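Local coordinates for CELL WALL surface anchor family protein (Streptococcus pneumoniae, PDB 2WW8) that serves as the adhesin of the pneumococcal pilus and recognises host cells, probably through an integrin-like domain that holds a magnesium ion, at residues Met237-Asn242 with Pro339-Asp344; Phe312-Lys317 with Arg349-Phe354; Phe756-Gln761 with Lys792-Gly797. All blocks are in the same frame, centred on the assembly; numbering follows the deposited sequence.

Interaction 1: residues Met237-Asn242 with Pro339-Asp344; sequences MSNIRN and PTEAED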
loop_
_atom_site.group_PDB
_atom_site.type_symbol
_atom_site.label_atom_id
_atom_site.label_comp_id
_atom_site.label_asym_id
_atom_site.label_seq_id
_atom_site.Cartn_x
_atom_site.Cartn_y
_atom_site.Cartn_z
ATOM N N MET A 237 32.101 20.892 -15.804
ATOM C CA MET A 237 31.021 19.937 -15.455
ATOM C C MET A 237 29.633 20.398 -15.889
ATOM O O MET A 237 28.700 19.635 -15.813
ATOM C CB MET A 237 30.992 19.626 -13.935
ATOM C CG MET A 237 32.295 19.030 -13.389
ATOM S SD MET A 237 32.358 17.286 -13.852
ATOM C CE MET A 237 31.140 16.545 -12.760
ATOM N N SER A 238 29.461 21.666 -16.251
ATOM C CA SER A 238 28.197 22.181 -16.765
ATOM C C SER A 238 27.474 21.228 -17.713
ATOM O O SER A 238 28.080 20.699 -18.660
ATOM C CB SER A 238 28.519 23.487 -17.526
ATOM O OG SER A 238 27.431 23.805 -18.358
ATOM N N ASN A 239 26.175 21.024 -17.509
ATOM C CA ASN A 239 25.471 19.888 -18.095
ATOM C C ASN A 239 25.445 19.981 -19.641
ATOM O O ASN A 239 25.478 18.951 -20.361
ATOM C CB ASN A 239 24.048 19.867 -17.522
ATOM C CG ASN A 239 24.011 19.232 -16.133
ATOM O OD1 ASN A 239 24.770 18.312 -15.867
ATOM N ND2 ASN A 239 23.187 19.738 -15.243
ATOM N N ILE A 240 25.356 21.228 -20.136
ATOM C CA ILE A 240 25.179 21.432 -21.575
ATOM C C ILE A 240 26.580 21.350 -22.192
ATOM O O ILE A 240 26.685 21.115 -23.388
ATOM C CB ILE A 240 24.464 22.759 -21.950
ATOM C CG1 ILE A 240 25.257 23.987 -21.476
ATOM C CG2 ILE A 240 22.997 22.752 -21.465
ATOM C CD1 ILE A 240 24.705 25.286 -22.177
ATOM N N ARG A 241 27.658 21.460 -21.405
ATOM C CA ARG A 241 28.975 21.391 -22.054
ATOM C C ARG A 241 29.300 19.993 -22.563
ATOM O O ARG A 241 28.593 19.020 -22.240
ATOM C CB ARG A 241 30.117 21.958 -21.229
ATOM C CG ARG A 241 30.076 23.508 -21.085
ATOM C CD ARG A 241 31.403 24.096 -20.468
ATOM N NE ARG A 241 31.146 25.025 -19.352
ATOM C CZ ARG A 241 30.899 26.334 -19.401
ATOM N NH1 ARG A 241 30.917 27.008 -20.527
ATOM N NH2 ARG A 241 30.626 26.983 -18.275
ATOM N N ASN A 242 30.397 19.891 -23.319
ATOM C CA ASN A 242 30.902 18.581 -23.737
ATOM C C ASN A 242 29.890 17.838 -24.589
ATOM O O ASN A 242 29.702 16.619 -24.383
ATOM C CB ASN A 242 31.348 17.735 -22.532
ATOM C CG ASN A 242 32.131 18.567 -21.535
ATOM O OD1 ASN A 242 33.224 19.012 -21.856
ATOM N ND2 ASN A 242 31.587 18.780 -20.338
ATOM N N PRO A 339 25.488 18.940 -5.693
ATOM C CA PRO A 339 25.092 19.767 -6.818
ATOM C C PRO A 339 24.705 18.868 -8.019
ATOM O O PRO A 339 25.357 17.824 -8.221
ATOM C CB PRO A 339 26.379 20.552 -7.133
ATOM C CG PRO A 339 27.481 19.596 -6.756
ATOM C CD PRO A 339 26.951 18.936 -5.502
ATOM N N THR A 340 23.711 19.293 -8.798
ATOM C CA THR A 340 23.459 18.642 -10.112
ATOM C C THR A 340 23.628 19.598 -11.307
ATOM O O THR A 340 23.177 19.299 -12.430
ATOM C CB THR A 340 22.032 18.035 -10.179
ATOM O OG1 THR A 340 21.088 19.055 -9.815
ATOM C CG2 THR A 340 21.938 16.855 -9.222
ATOM N N GLU A 341 24.252 20.746 -11.028
ATOM C CA GLU A 341 24.555 21.771 -12.039
ATOM C C GLU A 341 25.923 22.295 -11.679
ATOM O O GLU A 341 26.344 22.171 -10.502
ATOM C CB GLU A 341 23.565 22.953 -11.908
ATOM C CG GLU A 341 22.070 22.575 -11.898
ATOM C CD GLU A 341 21.502 22.172 -13.261
ATOM O OE1 GLU A 341 22.147 22.386 -14.324
ATOM O OE2 GLU A 341 20.373 21.637 -13.281
ATOM N N ALA A 342 26.574 22.921 -12.655
ATOM C CA ALA A 342 27.770 23.708 -12.482
ATOM C C ALA A 342 27.512 25.027 -13.235
ATOM O O ALA A 342 26.475 25.229 -13.843
ATOM C CB ALA A 342 28.994 22.955 -13.063
ATOM N N GLU A 343 28.460 25.954 -13.232
ATOM C CA GLU A 343 28.189 27.268 -13.747
ATOM C C GLU A 343 28.169 27.107 -15.285
ATOM O O GLU A 343 29.191 26.702 -15.870
ATOM C CB GLU A 343 29.289 28.211 -13.238
ATOM C CG GLU A 343 29.220 29.530 -13.964
ATOM C CD GLU A 343 27.851 30.178 -13.703
ATOM O OE1 GLU A 343 27.444 30.214 -12.500
ATOM O OE2 GLU A 343 27.222 30.568 -14.713
ATOM N N ASP A 344 27.001 27.359 -15.890
ATOM C CA ASP A 344 26.728 27.187 -17.335
ATOM C C ASP A 344 27.198 28.298 -18.291
ATOM O O ASP A 344 27.418 28.079 -19.499
ATOM C CB ASP A 344 25.225 27.033 -17.586
ATOM C CG ASP A 344 24.691 25.702 -17.079
ATOM O OD1 ASP A 344 25.524 24.779 -16.837
ATOM O OD2 ASP A 344 23.436 25.588 -16.954
HETATM O O HOH W 1 24.948 22.605 -15.367
#
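Asp344 OD1 is gripped by the hydroxyl of Ser238, whose OG donates to it over 2.6 Å, and a water lies 2.7 Å from the same OD1. Ser238 lies two residues past Ser236, the last residue of the DxSxS sequence that runs from Asp232 through Ser234 in the MIDAS of a von Willebrand A-type domain, and the segment 339-344 runs alongside that metal loop. The hydroxyl meets the carboxylate from above, 38° out of its plane. It can do so because OG points away from the Ser238 backbone N (chi1 163°), out toward the Asp344 side chain.

The water ties the two backbones together, accepting from Asn239 N at 2.9 Å and from Ala342 N at 3.2 Å. Asp344 OD1 and Glu341 OE1 are both within its hydrogen-bonding distance, but the water has more acceptors around it than protons to give, and which of them it serves is not settled. Beside it, the Asn239 amide reaches across: ND2 gives a nearly straight bond (160°) to Thr340 O at 2.8 Å, in the carbonyl plane and close to the plane of its own amide. A second, weak bond runs from ND2 to Glu341 OE1, whose carboxylate stands steeply across the amide. Asn239 OD1, for its part, accepts from Glu249 N at the start of helix 247-263, so both ends of this amide are occupied.

Arg241 is held mainly elsewhere, NH2 by His345 O and NE by Asn235 O of the metal loop; its NH2 adds a weak bond to Glu343 O at 2.8 Å, near the guanidinium plane. Between these polar anchors the Ala342 methyl packs against the backbone, 3.5 Å from Ser238 N, and CB of Ala342 lies 4.0 Å from Met237 CB.

Interaction 2: residues Phe312-Lys317 with Arg349-Phe354; sequences FTTNTK and RLMYQF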
loop_
_atom_site.group_PDB
_atom_site.type_symbol
_atom_site.label_atom_id
_atom_site.label_comp_id
_atom_site.label_asym_id
_atom_site.label_seq_id
_atom_site.Cartn_x
_atom_site.Cartn_y
_atom_site.Cartn_z
ATOM N N PHE A 312 37.996 38.825 -7.626
ATOM C CA PHE A 312 36.561 38.640 -7.526
ATOM C C PHE A 312 36.321 38.031 -6.146
ATOM O O PHE A 312 37.063 37.118 -5.742
ATOM C CB PHE A 312 36.067 37.623 -8.592
ATOM C CG PHE A 312 36.230 38.098 -10.034
ATOM C CD1 PHE A 312 35.260 38.924 -10.627
ATOM C CD2 PHE A 312 37.376 37.803 -10.754
ATOM C CE1 PHE A 312 35.380 39.384 -11.957
ATOM C CE2 PHE A 312 37.543 38.274 -12.069
ATOM C CZ PHE A 312 36.540 39.051 -12.666
ATOM N N THR A 313 35.278 38.532 -5.484
ATOM C CA THR A 313 34.963 38.085 -4.126
ATOM C C THR A 313 33.479 37.773 -4.020
ATOM O O THR A 313 32.622 38.559 -4.471
ATOM C CB THR A 313 35.294 39.157 -3.088
ATOM O OG1 THR A 313 36.695 39.416 -3.193
ATOM C CG2 THR A 313 34.942 38.621 -1.670
ATOM N N THR A 314 33.171 36.625 -3.451
ATOM C CA THR A 314 31.743 36.308 -3.227
ATOM C C THR A 314 31.616 35.134 -2.262
ATOM O O THR A 314 32.634 34.527 -1.976
ATOM C CB THR A 314 31.000 35.919 -4.567
ATOM O OG1 THR A 314 29.589 35.754 -4.277
ATOM C CG2 THR A 314 31.481 34.619 -5.192
ATOM N N ASN A 315 30.415 34.781 -1.797
ATOM C CA ASN A 315 30.197 33.495 -1.111
ATOM C C ASN A 315 30.052 32.391 -2.162
ATOM O O ASN A 315 29.298 32.516 -3.134
ATOM C CB ASN A 315 28.933 33.533 -0.224
ATOM C CG ASN A 315 29.087 34.481 0.970
ATOM O OD1 ASN A 315 29.153 35.682 0.755
ATOM N ND2 ASN A 315 29.162 33.965 2.204
ATOM N N THR A 316 30.688 31.251 -1.934
ATOM C CA THR A 316 30.519 30.139 -2.866
ATOM C C THR A 316 29.176 29.516 -2.556
ATOM O O THR A 316 28.492 29.806 -1.539
ATOM C CB THR A 316 31.681 29.096 -2.714
ATOM O OG1 THR A 316 31.681 28.664 -1.339
ATOM C CG2 THR A 316 33.037 29.753 -2.993
ATOM N N LYS A 317 28.741 28.648 -3.449
ATOM C CA LYS A 317 27.562 27.880 -3.126
ATOM C C LYS A 317 27.956 26.877 -2.037
ATOM O O LYS A 317 29.111 26.410 -2.016
ATOM C CB LYS A 317 27.141 27.059 -4.366
ATOM C CG LYS A 317 26.458 27.818 -5.516
ATOM C CD LYS A 317 25.172 28.585 -5.121
ATOM C CE LYS A 317 23.842 27.931 -5.307
ATOM N NZ LYS A 317 22.575 28.836 -5.325
ATOM N N ARG A 349 29.746 35.741 -16.085
ATOM C CA ARG A 349 29.247 35.514 -14.741
ATOM C C ARG A 349 30.368 35.583 -13.729
ATOM O O ARG A 349 31.411 34.978 -13.897
ATOM C CB ARG A 349 28.545 34.159 -14.572
ATOM C CG ARG A 349 27.112 34.149 -15.144
ATOM C CD ARG A 349 26.314 35.420 -14.766
ATOM N NE ARG A 349 24.961 35.544 -15.333
ATOM C CZ ARG A 349 23.895 34.841 -14.939
ATOM N NH1 ARG A 349 23.957 33.944 -13.960
ATOM N NH2 ARG A 349 22.736 35.030 -15.534
ATOM N N LEU A 350 30.108 36.266 -12.622
ATOM C CA LEU A 350 30.987 36.204 -11.474
ATOM C C LEU A 350 31.274 34.751 -11.046
ATOM O O LEU A 350 32.412 34.404 -10.773
ATOM C CB LEU A 350 30.328 36.987 -10.337
ATOM C CG LEU A 350 31.022 36.812 -8.958
ATOM C CD1 LEU A 350 32.298 37.641 -9.001
ATOM C CD2 LEU A 350 30.055 37.332 -7.854
ATOM N N MET A 351 30.282 33.863 -10.961
ATOM C CA MET A 351 30.584 32.556 -10.371
ATOM C C MET A 351 31.494 31.703 -11.221
ATOM O O MET A 351 32.116 30.769 -10.717
ATOM C CB MET A 351 29.332 31.755 -10.031
ATOM C CG MET A 351 28.383 32.530 -9.075
ATOM S SD MET A 351 29.248 32.836 -7.463
ATOM C CE MET A 351 29.820 31.170 -7.078
ATOM N N TYR A 352 31.559 32.013 -12.510
ATOM C CA TYR A 352 32.518 31.339 -13.415
ATOM C C TYR A 352 33.950 31.519 -12.919
ATOM O O TYR A 352 34.820 30.631 -13.095
ATOM C CB TYR A 352 32.263 31.975 -14.803
ATOM C CG TYR A 352 33.136 31.407 -15.905
ATOM C CD1 TYR A 352 34.465 31.812 -16.047
ATOM C CD2 TYR A 352 32.643 30.397 -16.743
ATOM C CE1 TYR A 352 35.284 31.251 -17.059
ATOM C CE2 TYR A 352 33.448 29.839 -17.742
ATOM C CZ TYR A 352 34.726 30.298 -17.900
ATOM O OH TYR A 352 35.499 29.765 -18.889
ATOM N N GLN A 353 34.217 32.674 -12.291
ATOM C CA GLN A 353 35.593 32.951 -11.870
ATOM C C GLN A 353 36.054 31.964 -10.793
ATOM O O GLN A 353 37.254 31.900 -10.557
ATOM C CB GLN A 353 35.789 34.393 -11.388
ATOM C CG GLN A 353 35.091 35.426 -12.369
ATOM C CD GLN A 353 35.607 35.318 -13.802
ATOM O OE1 GLN A 353 36.810 35.106 -14.003
ATOM N NE2 GLN A 353 34.714 35.469 -14.796
ATOM N N PHE A 354 35.130 31.218 -10.165
ATOM C CA PHE A 354 35.458 30.278 -9.093
ATOM C C PHE A 354 35.475 28.834 -9.536
ATOM O O PHE A 354 35.542 27.911 -8.699
ATOM C CB PHE A 354 34.432 30.493 -7.938
ATOM C CG PHE A 354 34.581 31.860 -7.290
ATOM C CD1 PHE A 354 34.093 33.003 -7.904
ATOM C CD2 PHE A 354 35.305 31.997 -6.116
ATOM C CE1 PHE A 354 34.276 34.261 -7.323
ATOM C CE2 PHE A 354 35.492 33.279 -5.516
ATOM C CZ PHE A 354 35.016 34.380 -6.136
#
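Gln353 lays its aliphatic part flat over the ring of Phe312: CG sits 3.6 Å from the ring centroid and only 7° off the normal, a well-centred CH-pi contact. The amide beyond it continues over the same ring, its plane tilted 28° from that of the phenyl. Leu350 runs antiparallel to the Phe312 side chain and bridges two neighbours with its methyls, CD1 touching Phe312 CD1 at 3.6 Å and CD2 touching Thr314 CB at 3.7 Å.

Thr314 fills the middle. Its methyl CG2 lies over a face of the Phe354 ring, 3.9 Å from the centroid, and also meets Met351 SD at 3.7 Å. That methyl is placed by the threonine's first torsion (chi1 -174°), which sends OG1 away from the backbone N and sets CG2 between N and the carbonyl carbon. Phe354 also reaches back to the start of the segment, its CZ 3.4 Å from Phe312 O and its CE1 close to Phe312 CB.

Residues 351-353 form a short 3-10 turn, held by the bonds from Gln353 N to Leu350 O (2.9 Å) and from Phe354 N to Met351 O (3.1 Å). The turn sets the side chains of Leu350, Met351, Gln353 and Phe354 on the face toward the strand. Gln353 NE2 also makes a weak bond back to Arg349 O. The strand is fixed by pairing with strand 284-292, through Phe312 with Val287 and Thr314 with Phe285, while Trp305 meets the Phe312 ring edge-to-face.

The contact is thus a largely apolar seam. It docks an antiparallel sheet, built partly from the long excursion between the parallel strands 269-275 and 379-386, onto the loop leading into helix 359-373, an elaboration of the von Willebrand A-type fold.

Interaction 3: residues Phe756-Gln761 with Lys792-Gly797; sequences FSLQKQ and KNLSDG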
loop_
_atom_site.group_PDB
_atom_site.type_symbol
_atom_site.label_atom_id
_atom_site.label_comp_id
_atom_site.label_asym_id
_atom_site.label_seq_id
_atom_site.Cartn_x
_atom_site.Cartn_y
_atom_site.Cartn_z
ATOM N N PHE A 756 -88.115 -29.036 6.475
ATOM C CA PHE A 756 -87.668 -27.753 7.009
ATOM C C PHE A 756 -86.945 -26.975 5.916
ATOM O O PHE A 756 -86.446 -27.591 4.970
ATOM C CB PHE A 756 -86.645 -27.989 8.118
ATOM C CG PHE A 756 -87.245 -28.507 9.412
ATOM C CD1 PHE A 756 -87.624 -29.834 9.535
ATOM C CD2 PHE A 756 -87.391 -27.673 10.508
ATOM C CE1 PHE A 756 -88.142 -30.325 10.713
ATOM C CE2 PHE A 756 -87.933 -28.150 11.704
ATOM C CZ PHE A 756 -88.301 -29.474 11.806
ATOM N N SER A 757 -86.866 -25.657 6.077
ATOM C CA SER A 757 -86.122 -24.819 5.169
ATOM C C SER A 757 -85.308 -23.867 6.021
ATOM O O SER A 757 -85.844 -23.252 6.937
ATOM C CB SER A 757 -87.066 -24.056 4.237
ATOM O OG SER A 757 -87.672 -24.955 3.323
ATOM N N LEU A 758 -84.019 -23.749 5.708
ATOM C CA LEU A 758 -83.117 -22.807 6.379
ATOM C C LEU A 758 -83.100 -21.461 5.652
ATOM O O LEU A 758 -82.696 -21.402 4.494
ATOM C CB LEU A 758 -81.701 -23.394 6.476
ATOM C CG LEU A 758 -80.641 -22.654 7.306
ATOM C CD1 LEU A 758 -81.126 -22.114 8.666
ATOM C CD2 LEU A 758 -79.381 -23.547 7.477
ATOM N N GLN A 759 -83.546 -20.394 6.314
ATOM C CA GLN A 759 -83.519 -19.061 5.709
ATOM C C GLN A 759 -82.329 -18.245 6.181
ATOM O O GLN A 759 -81.841 -18.442 7.294
ATOM C CB GLN A 759 -84.794 -18.281 6.012
ATOM C CG GLN A 759 -86.072 -19.025 5.639
ATOM C CD GLN A 759 -86.341 -18.993 4.155
ATOM O OE1 GLN A 759 -85.957 -19.892 3.399
ATOM N NE2 GLN A 759 -86.996 -17.921 3.721
ATOM N N LYS A 760 -81.866 -17.331 5.327
ATOM C CA LYS A 760 -80.773 -16.420 5.667
ATOM C C LYS A 760 -81.229 -14.977 5.533
ATOM O O LYS A 760 -81.998 -14.664 4.629
ATOM C CB LYS A 760 -79.531 -16.654 4.801
ATOM C CG LYS A 760 -78.268 -16.062 5.422
ATOM C CD LYS A 760 -77.014 -16.414 4.638
ATOM C CE LYS A 760 -75.788 -15.642 5.168
ATOM N NZ LYS A 760 -76.024 -14.171 5.318
ATOM N N GLN A 761 -80.777 -14.120 6.444
ATOM C CA GLN A 761 -81.090 -12.699 6.388
ATOM C C GLN A 761 -80.492 -12.118 5.095
ATOM O O GLN A 761 -79.363 -12.440 4.723
ATOM C CB GLN A 761 -80.550 -11.997 7.638
ATOM C CG GLN A 761 -80.890 -10.510 7.786
ATOM C CD GLN A 761 -80.286 -9.915 9.054
ATOM O OE1 GLN A 761 -79.106 -10.121 9.349
ATOM N NE2 GLN A 761 -81.094 -9.187 9.817
ATOM N N LYS A 792 -74.030 -27.344 7.006
ATOM C CA LYS A 792 -72.580 -27.109 7.047
ATOM C C LYS A 792 -72.228 -26.127 5.924
ATOM O O LYS A 792 -73.096 -25.814 5.102
ATOM C CB LYS A 792 -71.811 -28.437 6.961
ATOM C CG LYS A 792 -71.769 -29.029 5.564
ATOM C CD LYS A 792 -71.708 -30.560 5.592
ATOM C CE LYS A 792 -71.474 -31.094 4.173
ATOM N NZ LYS A 792 -70.016 -31.453 3.993
ATOM N N ASN A 793 -70.987 -25.636 5.907
ATOM C CA ASN A 793 -70.527 -24.652 4.914
ATOM C C ASN A 793 -71.351 -23.359 4.916
ATOM O O ASN A 793 -71.643 -22.786 3.866
ATOM C CB ASN A 793 -70.467 -25.237 3.494
ATOM C CG ASN A 793 -69.774 -26.589 3.439
ATOM O OD1 ASN A 793 -68.693 -26.791 4.004
ATOM N ND2 ASN A 793 -70.409 -27.535 2.752
ATOM N N LEU A 794 -71.735 -22.924 6.116
ATOM C CA LEU A 794 -72.594 -21.757 6.272
ATOM C C LEU A 794 -71.795 -20.462 6.429
ATOM O O LEU A 794 -70.934 -20.382 7.300
ATOM C CB LEU A 794 -73.518 -21.941 7.475
ATOM C CG LEU A 794 -74.560 -23.065 7.531
ATOM C CD1 LEU A 794 -75.305 -22.870 8.844
ATOM C CD2 LEU A 794 -75.539 -23.068 6.338
ATOM N N SER A 795 -72.108 -19.467 5.599
ATOM C CA SER A 795 -71.518 -18.122 5.669
ATOM C C SER A 795 -71.947 -17.366 6.923
ATOM O O SER A 795 -72.968 -17.693 7.554
ATOM C CB SER A 795 -71.968 -17.271 4.481
ATOM O OG SER A 795 -72.126 -18.087 3.333
ATOM N N ASP A 796 -71.189 -16.320 7.249
ATOM C CA ASP A 796 -71.563 -15.462 8.371
ATOM C C ASP A 796 -72.910 -14.759 8.189
ATOM O O ASP A 796 -73.299 -14.448 7.058
ATOM C CB ASP A 796 -70.444 -14.470 8.675
ATOM C CG ASP A 796 -69.319 -15.103 9.477
ATOM O OD1 ASP A 796 -69.176 -16.352 9.455
ATOM O OD2 ASP A 796 -68.592 -14.323 10.136
ATOM N N GLY A 797 -73.624 -14.543 9.295
ATOM C CA GLY A 797 -74.868 -13.771 9.273
ATOM C C GLY A 797 -75.966 -14.411 10.103
ATOM O O GLY A 797 -75.699 -15.330 10.882
#
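Two leucines make the apolar part of the contact: Leu758 and Leu794 point at each other tip to tip, with their CD2 methyls 4.0 Å apart. Each comes from a different sheet of the prealbumin-like domain. Leu758 belongs to strand 755-761, which pairs with strand 797-805, whereas Leu794 ends strand 788-794, which pairs with strand 736-744. Tyr778 touches both leucines and Phe791 touches Leu758, so the pair belongs to the filling between two faces of the sandwich.

The polar part rests on Lys760. Its chain runs out extended, CG directed away from the backbone N (chi1 -161°), and bends only at the last torsion (chi4 -50°) to bring NZ to Asp796 O. That bond is weak, at 3.2 Å, and CE is almost as near the same oxygen, at 3.3 Å. On the way Lys760 CE passes 4.2 Å from Ser795 CB, and the lysine's NZ comes to rest 4.1 Å from Gly797 CA.

The backbone path brings the segments together. Asn793 and Leu794 form a G1 beta bulge opposite Gly736, the chain turns a corner there, and residues 795-796 carry it over to the next strand. Gly797 opens that strand at a positive phi of 137°, a conformation suited to glycine. Asp796 turns its carboxylate elsewhere, to the backbone N atoms of Asn825 and Gly826.

Lysine and aspartate therefore meet here without a salt bridge: the ammonium group uses a neutral main-chain carbonyl, a modest polar tie beside a single leucine pair, at the more exposed end of a small contact.

In the fold
Interactions 1 and 2 are neighbours in the magnesium-bearing domain, their centres about 15 Å apart, and their segments alternate along the chain. Glu343 joins them: its OE1 packs 3.5 Å from Met351 CB and its CG lies 3.7 Å from Tyr352 N, so one loop, running from 339 to 354, serves both. The metal sits nearer interaction 1, about 5 Å from the Met237 side chain, than interaction 2, about 12 Å from that of Phe354. Interaction 3 belongs to a separate prealbumin-like domain on the opposite side of the chain's centre, its nearest atoms about 98 Å from interaction 1, as befits an elongated adhesin.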